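Local structure of 3-oxoacyl-(Acyl-carrier protein) synthase (Burkholderia xenovorans, 4EFI) at residues A191-I195 with R252-A257; F267-Q271 with S305-I310; R203-S209 with P228-D234. The protein probably catalyses carbon–carbon bond formation in fatty acid synthesis, as a 3-oxoacyl-[acyl-carrier-protein] synthase of the KAS III type in the thiolase superfamily. One frame throughout, in Å; residues are numbered along the deposited sequence.

Contact 1. Residues A191-I195 with R252-A257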
ATOM      1  N   ALA A 191      -2.926   7.116  18.148  1.00 17.37           N
ATOM      2  CA  ALA A 191      -2.198   6.534  17.037  1.00 15.64           C
ATOM      3  C   ALA A 191      -0.963   7.386  16.780  1.00 16.97           C
ATOM      4  O   ALA A 191      -1.019   8.615  16.890  1.00 18.00           O
ATOM      5  CB  ALA A 191      -3.060   6.473  15.796  1.00 16.10           C
ATOM      6  N   HIS A 192       0.149   6.745  16.446  1.00 15.38           N
ATOM      7  CA  HIS A 192       1.416   7.432  16.197  1.00 15.54           C
ATOM      8  C   HIS A 192       1.910   7.129  14.791  1.00 15.70           C
ATOM      9  O   HIS A 192       1.766   5.999  14.295  1.00 15.84           O
ATOM     10  CB  HIS A 192       2.481   6.985  17.196  1.00 17.73           C
ATOM     11  CG  HIS A 192       2.125   7.286  18.611  1.00 19.86           C
ATOM     12  ND1 HIS A 192       2.465   8.469  19.228  1.00 22.91           N
ATOM     13  CD2 HIS A 192       1.415   6.578  19.517  1.00 21.42           C
ATOM     14  CE1 HIS A 192       2.001   8.466  20.466  1.00 24.00           C
ATOM     15  NE2 HIS A 192       1.362   7.329  20.666  1.00 23.40           N
ATOM     16  N   PHE A 193       2.488   8.139  14.142  1.00 14.32           N
ATOM     17  CA  PHE A 193       2.927   8.048  12.759  1.00 14.31           C
ATOM     18  C   PHE A 193       4.252   8.770  12.603  1.00 13.79           C
ATOM     19  O   PHE A 193       4.533   9.737  13.315  1.00 15.16           O
ATOM     20  CB  PHE A 193       1.934   8.725  11.823  1.00 14.69           C
ATOM     21  CG  PHE A 193       0.526   8.244  11.970  1.00 14.20           C
ATOM     22  CD1 PHE A 193      -0.337   8.841  12.879  1.00 14.57           C
ATOM     23  CD2 PHE A 193       0.035   7.210  11.187  1.00 12.94           C
ATOM     24  CE1 PHE A 193      -1.652   8.398  13.000  1.00 14.90           C
ATOM     25  CE2 PHE A 193      -1.274   6.789  11.303  1.00 14.06           C
ATOM     26  CZ  PHE A 193      -2.112   7.369  12.218  1.00 15.38           C
ATOM     27  N   ILE A 194       5.062   8.285  11.665  1.00 13.41           N
ATOM     28  CA  ILE A 194       6.283   8.978  11.234  1.00 13.42           C
ATOM     29  C   ILE A 194       6.269   9.019   9.722  1.00 14.50           C
ATOM     30  O   ILE A 194       5.956   8.014   9.075  1.00 14.16           O
ATOM     31  CB  ILE A 194       7.568   8.296  11.738  1.00 13.82           C
ATOM     32  CG1 ILE A 194       7.533   8.175  13.267  1.00 16.43           C
ATOM     33  CG2 ILE A 194       8.803   9.078  11.245  1.00 16.08           C
ATOM     34  CD1 ILE A 194       8.812   7.607  13.884  1.00 17.53           C
ATOM     35  N   ILE A 195       6.515  10.189   9.137  1.00 13.81           N
ATOM     36  CA  ILE A 195       6.468  10.346   7.682  1.00 13.44           C
ATOM     37  C   ILE A 195       7.705  11.084   7.197  1.00 12.22           C
ATOM     38  O   ILE A 195       7.993  12.186   7.682  1.00 13.55           O
ATOM     39  CB  ILE A 195       5.202  11.100   7.206  1.00 12.61           C
ATOM     40  CG1 ILE A 195       3.922  10.412   7.691  1.00 14.51           C
ATOM     41  CG2 ILE A 195       5.195  11.205   5.688  1.00 13.96           C
ATOM     42  CD1 ILE A 195       2.638  11.178   7.326  1.00 14.69           C
ATOM     43  N   ARG A 252      12.316   4.036  15.917  1.00 18.59           N
ATOM     44  CA  ARG A 252      11.754   5.285  16.442  1.00 18.61           C
ATOM     45  C   ARG A 252      10.249   5.182  16.637  1.00 17.48           C
ATOM     46  O   ARG A 252       9.694   5.715  17.604  1.00 18.50           O
ATOM     47  CB  ARG A 252      12.126   6.480  15.565  1.00 19.06           C
ATOM     48  CG  ARG A 252      11.658   7.801  16.131  1.00 18.58           C
ATOM     49  CD  ARG A 252      12.334   8.183  17.445  1.00 21.10           C
ATOM     50  NE  ARG A 252      11.722   9.419  17.939  1.00 20.93           N
ATOM     51  CZ  ARG A 252      11.655   9.799  19.199  1.00 23.00           C
ATOM     52  NH1 ARG A 252      12.205   9.066  20.157  1.00 24.86           N
ATOM     53  NH2 ARG A 252      11.038  10.936  19.503  1.00 22.25           N
ATOM     54  N   THR A 253       9.591   4.468  15.723  1.00 17.04           N
ATOM     55  CA  THR A 253       8.154   4.246  15.837  1.00 17.84           C
ATOM     56  C   THR A 253       7.842   3.512  17.135  1.00 18.24           C
ATOM     57  O   THR A 253       6.929   3.894  17.886  1.00 19.25           O
ATOM     58  CB  THR A 253       7.612   3.446  14.634  1.00 18.33           C
ATOM     59  OG1 THR A 253       7.808   4.209  13.434  1.00 17.49           O
ATOM     60  CG2 THR A 253       6.135   3.163  14.809  1.00 19.36           C
ATOM     61  N   LEU A 254       8.598   2.452  17.405  1.00 19.32           N
ATOM     62  CA  LEU A 254       8.413   1.674  18.623  1.00 21.80           C
ATOM     63  C   LEU A 254       8.602   2.561  19.844  1.00 21.49           C
ATOM     64  O   LEU A 254       7.831   2.488  20.801  1.00 21.86           O
ATOM     65  CB  LEU A 254       9.384   0.494  18.666  1.00 22.52           C
ATOM     66  CG  LEU A 254       8.989  -0.634  17.706  1.00 29.71           C
ATOM     67  CD1 LEU A 254      10.019  -1.745  17.667  1.00 27.20           C
ATOM     68  CD2 LEU A 254       7.642  -1.207  18.090  1.00 35.51           C
ATOM     69  N   ASP A 255       9.619   3.412  19.806  1.00 21.66           N
ATOM     70  CA  ASP A 255       9.939   4.257  20.949  1.00 22.57           C
ATOM     71  C   ASP A 255       8.796   5.234  21.256  1.00 22.10           C
ATOM     72  O   ASP A 255       8.396   5.390  22.406  1.00 26.15           O
ATOM     73  CB  ASP A 255      11.261   5.006  20.709  1.00 25.06           C
ATOM     74  CG  ASP A 255      12.482   4.094  20.774  1.00 36.51           C
ATOM     75  OD1 ASP A 255      12.386   2.966  21.307  1.00 36.52           O
ATOM     76  OD2 ASP A 255      13.559   4.508  20.285  1.00 41.28           O
ATOM     77  N   ILE A 256       8.247   5.878  20.232  1.00 21.17           N
ATOM     78  CA  ILE A 256       7.201   6.891  20.458  1.00 21.68           C
ATOM     79  C   ILE A 256       5.808   6.318  20.770  1.00 23.55           C
ATOM     80  O   ILE A 256       4.974   6.995  21.375  1.00 25.93           O
ATOM     81  CB  ILE A 256       7.102   7.926  19.302  1.00 21.31           C
ATOM     82  CG1 ILE A 256       6.556   7.304  18.006  1.00 21.00           C
ATOM     83  CG2 ILE A 256       8.459   8.595  19.079  1.00 25.14           C
ATOM     84  CD1 ILE A 256       6.320   8.339  16.886  1.00 23.51           C
ATOM     85  N   ALA A 257       5.566   5.070  20.387  1.00 22.47           N
ATOM     86  CA  ALA A 257       4.275   4.428  20.630  1.00 23.93           C
ATOM     87  C   ALA A 257       4.149   3.794  22.023  1.00 25.82           C
ATOM     88  O   ALA A 257       3.052   3.407  22.427  1.00 33.84           O
ATOM     89  CB  ALA A 257       3.997   3.397  19.546  1.00 23.04           C
TER
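Strand 191-195 and helix 252-257 run roughly antiparallel, their axes 150° apart and 8.6 Å from each other at the closest, with His192 next to Ala257 and Ile194 next to Thr253. His192 and Ile194 both face the helix and carry the strand's share of the contact. Between them, Phe193 turns to the other face of the sheet, where its ring meets Trp136 of helix 130-143. The His192 ring lies against the last turn of the segment. One of its faces is covered by Ile256 O, 3.4 Å from His192 CE1 and displaced toward the rim of the ring. Ala257 CA sits over the same face in a CH-pi contact, 4.1 Å from the centroid of the His192 ring. Ile256 O thus meets the flat of the imidazole, not an N-H in its plane. Ile194 CG1 is anti to the carbonyl carbon (chi1 -56°), and from there the chain extends to reach the helix with CD1. That methyl meets Arg252 CG at 3.6 Å, and the two side chains cross at about a right angle. The same Ile194 CD1 lies 3.6 Å from Thr253 OG1, a purely van der Waals neighbour. Ile256 CD1 fills the gap between the two strand residues, 3.8 Å from Ile194 CG1 and 4.1 Å from His192 CB. The polar ends have partners elsewhere. Arg252 NE forms a salt bridge with Glu11 on strand 10-15, and Thr253 OG1 bonds to Leu249 O and Ser338 OG. Helix 235-257 is thereby laid on the outer face of its sheet by shape and dispersion, while the Arg252 and Thr253 polar groups tie the same helix turn to the strands on either side of 190-197.

Contact 2. Residues F267-Q271 with S305-I310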
ATOM      1  N   PHE A 267       3.808  -6.878  12.754  1.00 13.91           N
ATOM      2  CA  PHE A 267       4.522  -5.800  12.088  1.00 15.42           C
ATOM      3  C   PHE A 267       4.271  -5.975  10.596  1.00 13.01           C
ATOM      4  O   PHE A 267       4.746  -6.938   9.992  1.00 14.68           O
ATOM      5  CB  PHE A 267       6.020  -5.896  12.386  1.00 15.75           C
ATOM      6  CG  PHE A 267       6.342  -5.856  13.872  1.00 15.87           C
ATOM      7  CD1 PHE A 267       6.365  -4.658  14.573  1.00 18.29           C
ATOM      8  CD2 PHE A 267       6.589  -7.023  14.563  1.00 17.60           C
ATOM      9  CE1 PHE A 267       6.654  -4.646  15.942  1.00 19.33           C
ATOM     10  CE2 PHE A 267       6.865  -7.003  15.905  1.00 19.10           C
ATOM     11  CZ  PHE A 267       6.891  -5.824  16.595  1.00 19.86           C
ATOM     12  N   LEU A 268       3.510  -5.049  10.023  1.00 12.76           N
ATOM     13  CA  LEU A 268       3.027  -5.142   8.648  1.00 13.16           C
ATOM     14  C   LEU A 268       3.877  -4.265   7.759  1.00 12.27           C
ATOM     15  O   LEU A 268       3.787  -3.035   7.851  1.00 13.91           O
ATOM     16  CB  LEU A 268       1.580  -4.678   8.616  1.00 14.32           C
ATOM     17  CG  LEU A 268       0.655  -5.442   9.557  1.00 15.47           C
ATOM     18  CD1 LEU A 268      -0.651  -4.709   9.722  1.00 20.97           C
ATOM     19  CD2 LEU A 268       0.414  -6.839   9.007  1.00 20.64           C
ATOM     20  N   PHE A 269       4.704  -4.880   6.923  1.00 12.07           N
ATOM     21  CA  PHE A 269       5.569  -4.158   6.009  1.00 12.02           C
ATOM     22  C   PHE A 269       5.009  -4.172   4.613  1.00 12.18           C
ATOM     23  O   PHE A 269       4.435  -5.164   4.163  1.00 13.10           O
ATOM     24  CB  PHE A 269       6.949  -4.811   5.944  1.00 13.83           C
ATOM     25  CG  PHE A 269       7.798  -4.579   7.163  1.00 14.76           C
ATOM     26  CD1 PHE A 269       7.619  -5.348   8.296  1.00 16.36           C
ATOM     27  CD2 PHE A 269       8.755  -3.578   7.187  1.00 14.22           C
ATOM     28  CE1 PHE A 269       8.393  -5.135   9.444  1.00 16.22           C
ATOM     29  CE2 PHE A 269       9.528  -3.364   8.321  1.00 15.99           C
ATOM     30  CZ  PHE A 269       9.342  -4.151   9.449  1.00 15.44           C
ATOM     31  N   HIS A 270       5.256  -3.099   3.881  1.00 12.72           N
ATOM     32  CA  HIS A 270       5.058  -3.122   2.453  1.00 12.66           C
ATOM     33  C   HIS A 270       5.779  -4.327   1.902  1.00 11.84           C
ATOM     34  O   HIS A 270       6.945  -4.582   2.257  1.00 12.53           O
ATOM     35  CB  HIS A 270       5.598  -1.850   1.827  1.00 12.31           C
ATOM     36  CG  HIS A 270       5.799  -1.953   0.343  1.00 12.86           C
ATOM     37  ND1 HIS A 270       4.809  -2.301  -0.494  1.00 14.77           N
ATOM     38  CD2 HIS A 270       6.929  -1.762  -0.441  1.00 12.77           C
ATOM     39  CE1 HIS A 270       5.277  -2.322  -1.750  1.00 15.78           C
ATOM     40  NE2 HIS A 270       6.573  -1.992  -1.715  1.00 15.46           N
ATOM     41  N   GLN A 271       5.107  -5.085   1.041  1.00 12.39           N
ATOM     42  CA  GLN A 271       5.609  -6.366   0.561  1.00 12.60           C
ATOM     43  C   GLN A 271       6.534  -6.167  -0.638  1.00 13.20           C
ATOM     44  O   GLN A 271       6.197  -6.497  -1.771  1.00 14.20           O
ATOM     45  CB  GLN A 271       4.438  -7.285   0.227  1.00 12.60           C
ATOM     46  CG  GLN A 271       3.527  -7.540   1.439  1.00 14.41           C
ATOM     47  CD  GLN A 271       4.115  -8.554   2.390  1.00 13.14           C
ATOM     48  OE1 GLN A 271       4.157  -9.750   2.092  1.00 13.85           O
ATOM     49  NE2 GLN A 271       4.567  -8.083   3.556  1.00 14.05           N
ATOM     50  N   SER A 305      -0.392  -2.880  -0.614  1.00 11.95           N
ATOM     51  CA  SER A 305       0.208  -4.064  -0.027  1.00 12.55           C
ATOM     52  C   SER A 305      -0.120  -4.220   1.464  1.00 12.35           C
ATOM     53  O   SER A 305      -0.385  -5.329   1.914  1.00 13.00           O
ATOM     54  CB  SER A 305       1.712  -4.072  -0.275  1.00 14.52           C
ATOM     55  OG  SER A 305       2.330  -3.052   0.483  1.00 16.36           O
ATOM     56  N   ILE A 306      -0.086  -3.145   2.243  1.00 12.77           N
ATOM     57  CA  ILE A 306      -0.385  -3.270   3.667  1.00 12.37           C
ATOM     58  C   ILE A 306      -1.859  -3.601   3.955  1.00 12.12           C
ATOM     59  O   ILE A 306      -2.153  -4.533   4.689  1.00 12.97           O
ATOM     60  CB  ILE A 306       0.122  -2.037   4.461  1.00 13.07           C
ATOM     61  CG1 ILE A 306       1.653  -2.009   4.443  1.00 14.39           C
ATOM     62  CG2 ILE A 306      -0.423  -2.080   5.880  1.00 12.76           C
ATOM     63  CD1 ILE A 306       2.268  -0.735   5.003  1.00 14.21           C
ATOM     64  N   PRO A 307      -2.816  -2.848   3.380  1.00 11.47           N
ATOM     65  CA  PRO A 307      -4.208  -3.239   3.647  1.00 12.40           C
ATOM     66  C   PRO A 307      -4.547  -4.644   3.116  1.00 12.50           C
ATOM     67  O   PRO A 307      -5.323  -5.368   3.740  1.00 12.38           O
ATOM     68  CB  PRO A 307      -5.039  -2.135   2.966  1.00 12.97           C
ATOM     69  CG  PRO A 307      -4.109  -1.460   2.014  1.00 11.66           C
ATOM     70  CD  PRO A 307      -2.736  -1.573   2.664  1.00 11.21           C
ATOM     71  N   LEU A 308      -3.933  -5.056   2.011  1.00 11.34           N
ATOM     72  CA  LEU A 308      -4.153  -6.412   1.492  1.00 11.56           C
ATOM     73  C   LEU A 308      -3.594  -7.435   2.482  1.00 12.60           C
ATOM     74  O   LEU A 308      -4.227  -8.464   2.774  1.00 13.16           O
ATOM     75  CB  LEU A 308      -3.526  -6.574   0.099  1.00 12.27           C
ATOM     76  CG  LEU A 308      -3.737  -7.945  -0.559  1.00 12.89           C
ATOM     77  CD1 LEU A 308      -5.195  -8.240  -0.824  1.00 12.92           C
ATOM     78  CD2 LEU A 308      -2.911  -7.996  -1.843  1.00 12.66           C
ATOM     79  N   LEU A 309      -2.458  -7.122   3.079  1.00 13.21           N
ATOM     80  CA  LEU A 309      -1.855  -7.973   4.091  1.00 13.24           C
ATOM     81  C   LEU A 309      -2.804  -8.098   5.297  1.00 13.82           C
ATOM     82  O   LEU A 309      -2.991  -9.195   5.847  1.00 15.47           O
ATOM     83  CB  LEU A 309      -0.501  -7.390   4.497  1.00 15.26           C
ATOM     84  CG  LEU A 309       0.483  -8.265   5.240  1.00 17.34           C
ATOM     85  CD1 LEU A 309       0.927  -9.415   4.387  1.00 13.80           C
ATOM     86  CD2 LEU A 309       1.652  -7.382   5.618  1.00 17.56           C
ATOM     87  N   ILE A 310      -3.409  -6.988   5.719  1.00 13.00           N
ATOM     88  CA  ILE A 310      -4.365  -7.028   6.821  1.00 13.47           C
ATOM     89  C   ILE A 310      -5.506  -7.971   6.481  1.00 13.63           C
ATOM     90  O   ILE A 310      -5.875  -8.818   7.284  1.00 15.18           O
ATOM     91  CB  ILE A 310      -4.921  -5.624   7.142  1.00 14.83           C
ATOM     92  CG1 ILE A 310      -3.798  -4.735   7.658  1.00 15.56           C
ATOM     93  CG2 ILE A 310      -6.088  -5.692   8.139  1.00 15.97           C
ATOM     94  CD1 ILE A 310      -4.151  -3.281   7.793  1.00 17.16           C
TER
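Leu268, His270 and Gln271 pack on Ser305, Ile306 and Leu309 in a buried strand-on-helix contact in the middle of the molecule. Strand 266-269 is an outermost strand of the five-stranded sheet, and helix 305-313 lies between that sheet and the second one. Pro307 and Leu308 touch strands 17-26 and 176-184 of the second sheet. The axes of strand 267-269 and helix 305-310 approach to 8.1 Å and make an angle of 136°. Leu309 provides the main wedge. Its CD2 lies 3.6 Å from Leu268 CD2, and the same Leu309 methyl is 3.6 Å from Gln271 NE2. The Gln271 and Leu309 side chains cross at about a right angle. Gln271 NE2 itself donates a practically straight bond (179°) to Phe269 O at 3.0 Å, with the acceptor in the amide plane. Gln271 OE1 accepts from Asn294 N, so the amide is fixed at both ends and its rotation is set. One residue further along the helix, Leu268 CD1 meets Ile310 CG1 at 3.8 Å. Ile306 lays CG1 against the backbone where the strand ends, 3.8 Å from His270 N. His270 ND1 and Ser305 OG form a hydrogen bond, 2.8 Å long and nearly straight. The hydroxyl comes in the plane of the ring, at its edge. Ser305 OG stands between its own backbone N and carbonyl carbon (chi1 69°), which points it out from the first turn of the helix at the ring. Phe330 meets this ring edge-to-face. The His270 side chain also touches Cys128 and Asn300. That grouping is consistent with the Cys-His-Asn active site of KAS III enzymes of the thiolase fold, with Ser305 as a second-shell residue orienting the imidazole.

Contact 3. Residues R203-S209 with P228-D234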
ATOM      1  N   ARG A 203      15.041   9.555  -9.127  1.00 15.58           N
ATOM      2  CA  ARG A 203      15.586   8.888 -10.312  1.00 16.16           C
ATOM      3  C   ARG A 203      15.822   7.386 -10.124  1.00 16.91           C
ATOM      4  O   ARG A 203      16.173   6.703 -11.079  1.00 17.79           O
ATOM      5  CB  ARG A 203      16.892   9.565 -10.752  1.00 18.84           C
ATOM      6  CG  ARG A 203      18.060   9.270  -9.841  1.00 20.67           C
ATOM      7  CD  ARG A 203      19.280  10.146 -10.155  1.00 23.78           C
ATOM      8  NE  ARG A 203      19.773  10.008 -11.526  1.00 24.57           N
ATOM      9  CZ  ARG A 203      20.721   9.161 -11.913  1.00 25.85           C
ATOM     10  NH1 ARG A 203      21.294   8.341 -11.046  1.00 24.63           N
ATOM     11  NH2 ARG A 203      21.105   9.132 -13.182  1.00 26.99           N
ATOM     12  N   ASN A 204      15.620   6.867  -8.912  1.00 15.96           N
ATOM     13  CA  ASN A 204      15.847   5.444  -8.650  1.00 15.72           C
ATOM     14  C   ASN A 204      14.577   4.590  -8.715  1.00 15.93           C
ATOM     15  O   ASN A 204      14.650   3.364  -8.701  1.00 16.27           O
ATOM     16  CB  ASN A 204      16.553   5.264  -7.304  1.00 16.59           C
ATOM     17  CG  ASN A 204      17.917   5.875  -7.311  1.00 19.39           C
ATOM     18  OD1 ASN A 204      18.581   5.904  -8.346  1.00 19.69           O
ATOM     19  ND2 ASN A 204      18.351   6.391  -6.166  1.00 20.81           N
ATOM     20  N   LEU A 205      13.427   5.238  -8.808  1.00 15.51           N
ATOM     21  CA  LEU A 205      12.148   4.537  -8.906  1.00 14.65           C
ATOM     22  C   LEU A 205      11.203   5.517  -9.573  1.00 13.78           C
ATOM     23  O   LEU A 205      10.691   6.466  -8.950  1.00 13.82           O
ATOM     24  CB  LEU A 205      11.645   4.119  -7.518  1.00 19.87           C
ATOM     25  CG  LEU A 205      11.042   2.718  -7.420  1.00 22.89           C
ATOM     26  CD1 LEU A 205      10.718   2.343  -5.960  1.00 18.94           C
ATOM     27  CD2 LEU A 205       9.815   2.624  -8.313  1.00 27.96           C
ATOM     28  N   ILE A 206      11.002   5.313 -10.878  1.00 13.82           N
ATOM     29  CA  ILE A 206      10.445   6.352 -11.721  1.00 12.77           C
ATOM     30  C   ILE A 206       9.857   5.750 -13.001  1.00 13.43           C
ATOM     31  O   ILE A 206      10.356   4.757 -13.501  1.00 14.10           O
ATOM     32  CB  ILE A 206      11.539   7.430 -12.053  1.00 13.54           C
ATOM     33  CG1 ILE A 206      10.956   8.584 -12.876  1.00 13.77           C
ATOM     34  CG2 ILE A 206      12.720   6.817 -12.766  1.00 14.44           C
ATOM     35  CD1 ILE A 206      11.810   9.841 -12.804  1.00 15.28           C
ATOM     36  N   VAL A 207       8.788   6.380 -13.492  1.00 13.87           N
ATOM     37  CA  VAL A 207       8.328   6.149 -14.869  1.00 13.61           C
ATOM     38  C   VAL A 207       8.808   7.370 -15.693  1.00 14.17           C
ATOM     39  O   VAL A 207       8.300   8.478 -15.521  1.00 14.60           O
ATOM     40  CB  VAL A 207       6.796   6.001 -14.935  1.00 13.96           C
ATOM     41  CG1 VAL A 207       6.329   5.879 -16.367  1.00 15.56           C
ATOM     42  CG2 VAL A 207       6.359   4.784 -14.138  1.00 13.91           C
ATOM     43  N   PRO A 208       9.824   7.206 -16.533  1.00 14.19           N
ATOM     44  CA  PRO A 208      10.428   8.385 -17.168  1.00 14.95           C
ATOM     45  C   PRO A 208       9.469   9.224 -18.012  1.00 15.38           C
ATOM     46  O   PRO A 208       9.527  10.465 -17.938  1.00 16.37           O
ATOM     47  CB  PRO A 208      11.539   7.776 -18.023  1.00 16.47           C
ATOM     48  CG  PRO A 208      11.975   6.590 -17.210  1.00 16.50           C
ATOM     49  CD  PRO A 208      10.661   6.008 -16.740  1.00 14.70           C
ATOM     50  N   SER A 209       8.636   8.573 -18.820  1.00 15.86           N
ATOM     51  CA  SER A 209       7.770   9.249 -19.787  1.00 15.78           C
ATOM     52  C   SER A 209       6.327   8.892 -19.505  1.00 16.45           C
ATOM     53  O   SER A 209       6.009   7.750 -19.120  1.00 17.03           O
ATOM     54  CB  SER A 209       8.115   8.834 -21.211  1.00 18.88           C
ATOM     55  OG  SER A 209       9.331   9.433 -21.633  1.00 22.76           O
ATOM     56  N   PRO A 228      10.904   3.891 -21.967  1.00 18.79           N
ATOM     57  CA  PRO A 228      10.713   5.040 -21.071  1.00 17.12           C
ATOM     58  C   PRO A 228       9.297   5.200 -20.507  1.00 16.15           C
ATOM     59  O   PRO A 228       9.106   5.879 -19.520  1.00 15.87           O
ATOM     60  CB  PRO A 228      11.117   6.242 -21.948  1.00 20.12           C
ATOM     61  CG  PRO A 228      10.917   5.781 -23.321  1.00 25.06           C
ATOM     62  CD  PRO A 228      11.315   4.324 -23.313  1.00 21.33           C
ATOM     63  N   GLU A 229       8.306   4.571 -21.148  1.00 17.93           N
ATOM     64  CA  GLU A 229       6.937   4.647 -20.662  1.00 16.61           C
ATOM     65  C   GLU A 229       6.654   3.637 -19.563  1.00 17.10           C
ATOM     66  O   GLU A 229       5.559   3.591 -19.041  1.00 18.82           O
ATOM     67  CB  GLU A 229       5.937   4.462 -21.802  1.00 20.11           C
ATOM     68  CG  GLU A 229       5.852   5.651 -22.762  1.00 26.49           C
ATOM     69  CD  GLU A 229       7.059   5.774 -23.682  1.00 33.21           C
ATOM     70  OE1 GLU A 229       7.623   4.736 -24.090  1.00 33.70           O
ATOM     71  OE2 GLU A 229       7.440   6.922 -24.003  1.00 37.75           O
ATOM     72  N   CYS A 230       7.652   2.847 -19.195  1.00 16.01           N
ATOM     73  CA  CYS A 230       7.472   1.825 -18.165  1.00 16.52           C
ATOM     74  C   CYS A 230       8.259   2.119 -16.894  1.00 16.75           C
ATOM     75  O   CYS A 230       9.165   2.962 -16.861  1.00 17.41           O
ATOM     76  CB  CYS A 230       7.886   0.465 -18.720  1.00 17.16           C
ATOM     77  SG  CYS A 230       6.943  -0.054 -20.198  1.00 22.28           S
ATOM     78  N   LEU A 231       7.914   1.409 -15.843  1.00 15.67           N
ATOM     79  CA  LEU A 231       8.550   1.567 -14.558  1.00 14.79           C
ATOM     80  C   LEU A 231      10.007   1.159 -14.607  1.00 15.61           C
ATOM     81  O   LEU A 231      10.347   0.076 -15.074  1.00 17.61           O
ATOM     82  CB  LEU A 231       7.809   0.706 -13.531  1.00 14.50           C
ATOM     83  CG  LEU A 231       8.335   0.744 -12.104  1.00 16.40           C
ATOM     84  CD1 LEU A 231       8.147   2.109 -11.505  1.00 17.50           C
ATOM     85  CD2 LEU A 231       7.622  -0.324 -11.249  1.00 19.73           C
ATOM     86  N   PHE A 232      10.847   2.056 -14.090  1.00 15.10           N
ATOM     87  CA  PHE A 232      12.267   1.811 -13.873  1.00 14.92           C
ATOM     88  C   PHE A 232      12.561   1.732 -12.382  1.00 14.58           C
ATOM     89  O   PHE A 232      12.112   2.558 -11.611  1.00 15.46           O
ATOM     90  CB  PHE A 232      13.104   2.940 -14.494  1.00 16.04           C
ATOM     91  CG  PHE A 232      14.564   2.858 -14.146  1.00 16.81           C
ATOM     92  CD1 PHE A 232      15.419   2.061 -14.896  1.00 17.43           C
ATOM     93  CD2 PHE A 232      15.077   3.546 -13.052  1.00 16.33           C
ATOM     94  CE1 PHE A 232      16.736   1.957 -14.581  1.00 17.93           C
ATOM     95  CE2 PHE A 232      16.410   3.443 -12.731  1.00 20.30           C
ATOM     96  CZ  PHE A 232      17.244   2.650 -13.497  1.00 20.90           C
ATOM     97  N   MET A 233      13.323   0.722 -11.995  1.00 15.65           N
ATOM     98  CA  MET A 233      13.786   0.586 -10.623  1.00 18.34           C
ATOM     99  C   MET A 233      15.264   0.286 -10.587  1.00 18.65           C
ATOM    100  O   MET A 233      15.732  -0.656 -11.238  1.00 20.46           O
ATOM    101  CB  MET A 233      13.068  -0.568  -9.921  1.00 21.81           C
ATOM    102  CG  MET A 233      11.591  -0.502 -10.008  1.00 22.46           C
ATOM    103  SD  MET A 233      10.808  -1.899  -9.146  1.00 27.55           S
ATOM    104  CE  MET A 233      11.271  -1.566  -7.444  1.00 33.55           C
ATOM    105  N   ASP A 234      16.012   1.068  -9.816  1.00 17.62           N
ATOM    106  CA  ASP A 234      17.414   0.765  -9.543  1.00 18.89           C
ATOM    107  C   ASP A 234      17.451  -0.066  -8.268  1.00 20.86           C
ATOM    108  O   ASP A 234      17.426   0.471  -7.161  1.00 18.92           O
ATOM    109  CB  ASP A 234      18.236   2.060  -9.371  1.00 19.03           C
ATOM    110  CG  ASP A 234      19.728   1.805  -9.264  1.00 20.89           C
ATOM    111  OD1 ASP A 234      20.107   0.792  -8.656  1.00 22.72           O
ATOM    112  OD2 ASP A 234      20.515   2.623  -9.794  1.00 23.70           O
TER
HETATM  113  O   HOH W   1       3.941   6.058 -19.085  1.00 17.41           O
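Leu205 packs on Leu231 and Met233, and Ile206 on Phe232, on the two faces of a small two-stranded antiparallel beta ribbon at the surface. In it Leu205 pairs with Met233 and Ile206 with Phe232. On one face, Leu205 CD2 sits in the notch formed by Leu231 CD1, at 3.6 Å, and Met233 CG, at 4.0 Å. Leu205 and Met233 run side by side, and both rest on Ile238 of helix 235-257. On the other face, Ile206 CG2 presses obliquely on Phe232 CD2 at 4.0 Å. The same side of the ring meets Arg203, with Phe232 CE2 3.7 Å from Arg203 O. Ile206 and Phe232 form the hydrogen-bonded pair: Phe232 N reaches Ile206 O at 2.8 Å, and Ile206 N bonds back to Phe232 O. One end of the ribbon is closed by a bond from Asp234 N to Asn204 O. Asp234 then N-caps helix 235-257 through Glu237 N, while Arg222 grips both Asp234 OD2 and Asn204 OD1. At the other end the strands give way to loop. Val207 spreads its two methyls over the opposite backbone, CG1 toward Glu229 O and CG2 toward Leu231 CA. The Pro208 ring closes over the Pro228 carbonyl, with Pro208 CD 3.2 Å from Pro228 O. That oxygen also accepts a bond from Ser209 N, which approaches from above the carbonyl plane. Beyond it one water donates to Ser209 O at 2.7 Å and to Glu229 O at 3.0 Å.

In the fold
From the N terminus, strand 190-197 opens contact 1, and residues 203-209 follow. Contact 3 closes first, with 228-234, after 18 residues without helix or strand, making the ribbon that leads into helix 235-257. That helix brings the chain back to complete contact 1, so contact 3 falls within that larger loop. Contact 2 opens only then, on strand 266-269, and closes on helix 305-313 between the two sheets; no loops cross. Contacts 1 and 2 both reach the five-stranded sheet, from opposite faces. Their centres are about 17 Å apart, and Leu254 CD2 touches Phe267 CE1 at 4.2 Å. Contact 3 is a surface ribbon elsewhere, its centre about 31 Å from that of contact 1.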